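PDB 1XKN: putative peptidyl-arginine deiminase from Chlorobium tepidum, which probably hydrolyses the guanidinium group of agmatine or of peptidyl-arginine, as an agmatine or protein-arginine deiminase would. Local coordinates for residues Leu47-Thr52 / Gly77-Arg82; Val53-Leu58 / Ile83-Ile88. All coordinates share one frame; numbering follows the deposited sequence.

Running from the N terminus, the chain leaves helix 36-50, turns through S50 and E51 and enters strand 52-57; helix 60-73 follows, then a loop that leads into strand 83-87. Contact 1 brings 47-52, which runs from helix 36-50 into the strand, against that loop, 77-82. Contact 2 continues directly from both pieces and pairs strand 52-57 with strand 83-87 (segments 53-58 and 83-88). In sequence the two contacts cross, since their segments alternate, and each closes a loop of 24 residues holding helix 60-73. They meet where R82 O accepts a probable hydrogen bond from V53 N, while S48 packs on V53 and I83, tying helix 36-50 to the sheet.

Contact 1. Residues Leu47-Thr52 / Gly77-Arg82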
# COMPACT_ATOMS: atom_id res chain seq x y z
N LEU A 47 3.70 8.66 11.47
CA LEU A 47 4.85 8.06 10.81
C LEU A 47 6.16 8.66 11.29
O LEU A 47 7.16 7.95 11.42
CB LEU A 47 4.74 8.23 9.29
CG LEU A 47 3.64 7.43 8.60
CD1 LEU A 47 3.52 7.88 7.16
CD2 LEU A 47 3.94 5.95 8.69
N SER A 48 6.17 9.97 11.56
CA SER A 48 7.39 10.63 12.01
C SER A 48 7.84 10.16 13.39
O SER A 48 8.98 10.41 13.79
CB SER A 48 7.22 12.16 11.99
OG SER A 48 6.33 12.61 13.00
N ARG A 49 6.95 9.49 14.12
CA ARG A 49 7.30 8.98 15.43
C ARG A 49 8.16 7.73 15.26
O ARG A 49 8.94 7.36 16.13
CB ARG A 49 6.04 8.60 16.21
CG ARG A 49 5.12 9.76 16.53
CD ARG A 49 3.87 9.25 17.24
NE ARG A 49 4.22 8.54 18.47
CZ ARG A 49 3.57 7.47 18.93
NH1 ARG A 49 2.54 6.98 18.25
NH2 ARG A 49 3.96 6.89 20.06
N SER A 50 8.01 7.10 14.10
CA SER A 50 8.69 5.86 13.78
C SER A 50 9.91 5.95 12.87
O SER A 50 10.92 5.27 13.09
CB SER A 50 7.68 4.89 13.15
OG SER A 50 8.30 3.74 12.61
N GLU A 51 9.82 6.78 11.84
CA GLU A 51 10.90 6.87 10.88
C GLU A 51 10.81 8.15 10.05
O GLU A 51 9.93 8.99 10.26
CB GLU A 51 10.85 5.65 9.95
CG GLU A 51 9.59 5.62 9.06
CD GLU A 51 8.98 4.23 8.91
OE1 GLU A 51 8.59 3.87 7.78
OE2 GLU A 51 8.86 3.51 9.92
N THR A 52 11.73 8.27 9.10
CA THR A 52 11.77 9.41 8.19
C THR A 52 10.52 9.37 7.31
O THR A 52 10.08 8.29 6.90
CB THR A 52 13.01 9.35 7.28
OG1 THR A 52 14.19 9.38 8.08
CG2 THR A 52 13.02 10.52 6.31
N GLY A 77 7.57 20.57 17.22
CA GLY A 77 8.40 20.05 16.15
C GLY A 77 9.39 19.00 16.63
O GLY A 77 10.52 18.94 16.15
N LYS A 78 8.96 18.17 17.57
CA LYS A 78 9.81 17.13 18.12
C LYS A 78 10.39 16.23 17.02
O LYS A 78 11.56 15.86 17.07
CB LYS A 78 9.02 16.27 19.11
CG LYS A 78 8.48 17.06 20.30
CD LYS A 78 7.50 16.24 21.12
CE LYS A 78 8.15 15.00 21.72
NZ LYS A 78 7.18 14.22 22.54
N TYR A 79 9.57 15.90 16.03
CA TYR A 79 10.00 15.02 14.95
C TYR A 79 10.07 15.74 13.61
O TYR A 79 10.15 15.09 12.56
CB TYR A 79 9.04 13.83 14.84
CG TYR A 79 8.75 13.16 16.17
CD1 TYR A 79 9.78 12.56 16.91
CD2 TYR A 79 7.46 13.16 16.70
CE1 TYR A 79 9.52 11.98 18.15
CE2 TYR A 79 7.20 12.58 17.94
CZ TYR A 79 8.23 11.99 18.66
OH TYR A 79 7.98 11.44 19.89
N ALA A 80 10.07 17.07 13.64
CA ALA A 80 10.12 17.87 12.43
C ALA A 80 11.27 17.53 11.48
O ALA A 80 11.08 17.52 10.26
CB ALA A 80 10.16 19.35 12.79
N GLU A 81 12.45 17.25 12.02
CA GLU A 81 13.60 16.92 11.19
C GLU A 81 13.40 15.64 10.39
O GLU A 81 14.06 15.43 9.38
CB GLU A 81 14.87 16.76 12.04
CG GLU A 81 15.38 18.04 12.69
CD GLU A 81 14.46 18.55 13.78
OE1 GLU A 81 13.99 17.72 14.58
OE2 GLU A 81 14.23 19.77 13.84
N ARG A 82 12.49 14.79 10.85
CA ARG A 82 12.22 13.52 10.18
C ARG A 82 11.30 13.65 8.97
O ARG A 82 11.21 12.73 8.16
CB ARG A 82 11.63 12.52 11.17
CG ARG A 82 12.52 12.25 12.37
CD ARG A 82 11.85 11.30 13.34
NE ARG A 82 12.65 11.05 14.53
CZ ARG A 82 12.28 10.26 15.53
NH1 ARG A 82 11.11 9.63 15.47
NH2 ARG A 82 13.07 10.09 16.58
O HOH W 1 6.83 8.95 19.99
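The tight part of this contact is where R82 and Y79 close on the C-terminal part of helix 36-50. The R82 chain is extended from CG to NE and reaches the backbone carbonyls there, where NH1 donates to S48 O at 2.8 Å; the oxygen is approached in its carbonyl plane but lies 16° out of the guanidinium plane. The same NH1 makes a second, weak bond to R49 O, 3.2 Å away. Y79 CD1 sits 3.5 Å above one face of the guanidinium, toward its rim. The ring in turn takes R49 CA over its centre, a CH-pi contact with CA 4.3 Å from the centroid, while K78 CB covers the opposite face. At the CB end of the ring, S48 OG comes within 3.5 Å of Y79 CB; set between its own backbone N and carbonyl carbon (chi1 70°), the hydroxyl also bonds to Y45 O. Near the start of the strand, T52 CA makes a CA-H...O contact with R82 O.

Toward the phenol end the fit is looser. R49 CG reaches Y79 CE2 at 3.8 Å, but the chain then bends at chi3 (59°), and a water links R49 NE to Y79 OH in place of a direct bond. The R49 guanidinium is held from outside the contact, by E321 and Q46.

The chemistry implies a charged donor near the C-terminal end of helix 36-50: R82 NH1 serves S48 O and, weakly, R49 O, and its positive charge should suit the negative end of the helix dipole.

Contact 2. Residues Val53-Leu58 / Ile83-Ile88; sequences VNINVL and IVFHRI
I55 and F85 form the apolar centre, lying side by side and pointing the same way from neighbouring parallel strands, with I55 CB 4.0 Å from F85 CD2. V57 CG1 reaches the edge of the same ring, close to its plane, at 3.7 Å from CD2. On the other flank I55 CD1 meets I83 CG2, also at 3.7 Å; CG1 of I55 stands beside the backbone N (chi1 -55°) and the chain is extended beyond it, which carries the terminal methyl across to I83. V53 and I83 continue this face, where L70 of helix 60-73 touches I83, A66 touches F85, and L47 of helix 36-50 touches V53.

Between the strands the backbones are joined by V84 N to V53 O, I55 N to V84 O, H86 N to I55 O and V57 N to H86 O. Beyond them, I88 N to V57 O is weak at 3.0 Å, its N-H bent to 132° as the chain turns at R87. On the I55 and F85 face at this end, R87 NH2 forms a salt bridge with D60.

The face of N54, N56 and H86 is more polar, though V84 shares it. The N54 amide and H86 ring planes are 66° apart, and OD1 of N54 is hydrogen-bonded to S17 OG. N56 ND2 bonds to S21 OG, whereas its OD1 is buried against I88, 3.4 Å from CD1, and has no polar partner.

With helix 60-73 crossing over between them, strands 52-57 and 83-87 make a beta-alpha-beta unit, and 83-87 is the outermost strand of its sheet within the chain.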
# COMPACT_ATOMS: atom_id res chain seq x y z
N VAL A 53 9.97 10.54 7.03
CA VAL A 53 8.79 10.65 6.18
C VAL A 53 9.13 11.56 5.00
O VAL A 53 9.46 12.73 5.18
CB VAL A 53 7.60 11.28 6.95
CG1 VAL A 53 6.35 11.25 6.09
CG2 VAL A 53 7.37 10.53 8.25
N ASN A 54 9.09 10.99 3.80
CA ASN A 54 9.38 11.73 2.58
C ASN A 54 8.05 12.10 1.94
O ASN A 54 7.26 11.22 1.60
CB ASN A 54 10.21 10.88 1.62
CG ASN A 54 11.62 10.65 2.13
OD1 ASN A 54 12.04 9.51 2.35
ND2 ASN A 54 12.36 11.73 2.31
N ILE A 55 7.80 13.40 1.78
CA ILE A 55 6.54 13.87 1.22
C ILE A 55 6.69 14.61 -0.10
O ILE A 55 7.48 15.55 -0.21
CB ILE A 55 5.82 14.80 2.22
CG1 ILE A 55 5.63 14.07 3.55
CG2 ILE A 55 4.47 15.24 1.64
CD1 ILE A 55 4.91 14.88 4.61
N ASN A 56 5.91 14.19 -1.10
CA ASN A 56 5.94 14.83 -2.41
C ASN A 56 4.96 15.99 -2.43
O ASN A 56 3.78 15.83 -2.08
CB ASN A 56 5.57 13.85 -3.52
CG ASN A 56 6.53 12.70 -3.64
OD1 ASN A 56 7.74 12.88 -3.62
ND2 ASN A 56 5.99 11.49 -3.79
N VAL A 57 5.44 17.16 -2.83
CA VAL A 57 4.61 18.35 -2.93
C VAL A 57 4.89 19.01 -4.28
O VAL A 57 5.96 18.81 -4.86
CB VAL A 57 4.89 19.36 -1.79
CG1 VAL A 57 4.43 18.78 -0.46
CG2 VAL A 57 6.38 19.68 -1.75
N LEU A 58 3.94 19.79 -4.77
CA LEU A 58 4.08 20.45 -6.07
C LEU A 58 4.89 21.74 -6.04
O LEU A 58 5.55 22.08 -7.01
CB LEU A 58 2.69 20.77 -6.64
CG LEU A 58 1.77 19.60 -6.98
CD1 LEU A 58 0.38 20.13 -7.32
CD2 LEU A 58 2.35 18.83 -8.14
N ILE A 83 10.62 14.78 8.84
CA ILE A 83 9.73 14.98 7.71
C ILE A 83 10.44 15.81 6.64
O ILE A 83 10.68 17.00 6.81
CB ILE A 83 8.42 15.65 8.15
CG1 ILE A 83 7.71 14.75 9.17
CG2 ILE A 83 7.52 15.91 6.95
CD1 ILE A 83 6.40 15.28 9.70
N VAL A 84 10.78 15.14 5.55
CA VAL A 84 11.49 15.76 4.43
C VAL A 84 10.59 15.94 3.21
O VAL A 84 9.98 14.98 2.73
CB VAL A 84 12.70 14.90 4.02
CG1 VAL A 84 13.49 15.60 2.93
CG2 VAL A 84 13.58 14.62 5.23
N PHE A 85 10.52 17.16 2.71
CA PHE A 85 9.70 17.47 1.54
C PHE A 85 10.49 17.42 0.24
O PHE A 85 11.65 17.80 0.19
CB PHE A 85 9.05 18.85 1.68
CG PHE A 85 8.04 18.92 2.79
CD1 PHE A 85 8.45 19.14 4.10
CD2 PHE A 85 6.69 18.71 2.53
CE1 PHE A 85 7.53 19.14 5.14
CE2 PHE A 85 5.76 18.71 3.57
CZ PHE A 85 6.18 18.92 4.87
N HIS A 86 9.83 16.95 -0.81
CA HIS A 86 10.45 16.86 -2.12
C HIS A 86 9.54 17.50 -3.15
O HIS A 86 8.34 17.23 -3.16
CB HIS A 86 10.70 15.40 -2.52
CG HIS A 86 11.57 14.66 -1.56
ND1 HIS A 86 11.11 14.17 -0.36
CD2 HIS A 86 12.90 14.38 -1.60
CE1 HIS A 86 12.12 13.61 0.30
NE2 HIS A 86 13.21 13.72 -0.44
N ARG A 87 10.11 18.35 -3.99
CA ARG A 87 9.33 19.00 -5.03
C ARG A 87 9.22 17.99 -6.15
O ARG A 87 10.08 17.92 -7.03
CB ARG A 87 10.03 20.27 -5.53
CG ARG A 87 9.22 21.01 -6.59
CD ARG A 87 9.93 22.26 -7.10
NE ARG A 87 9.90 23.35 -6.14
CZ ARG A 87 10.27 24.60 -6.42
NH1 ARG A 87 10.69 24.91 -7.64
NH2 ARG A 87 10.20 25.54 -5.49
N ILE A 88 8.17 17.18 -6.09
CA ILE A 88 7.91 16.14 -7.07
C ILE A 88 6.42 16.21 -7.41
O ILE A 88 5.57 15.93 -6.56
CB ILE A 88 8.26 14.74 -6.52
CG1 ILE A 88 9.77 14.64 -6.27
CG2 ILE A 88 7.81 13.66 -7.50
CD1 ILE A 88 10.24 13.26 -5.84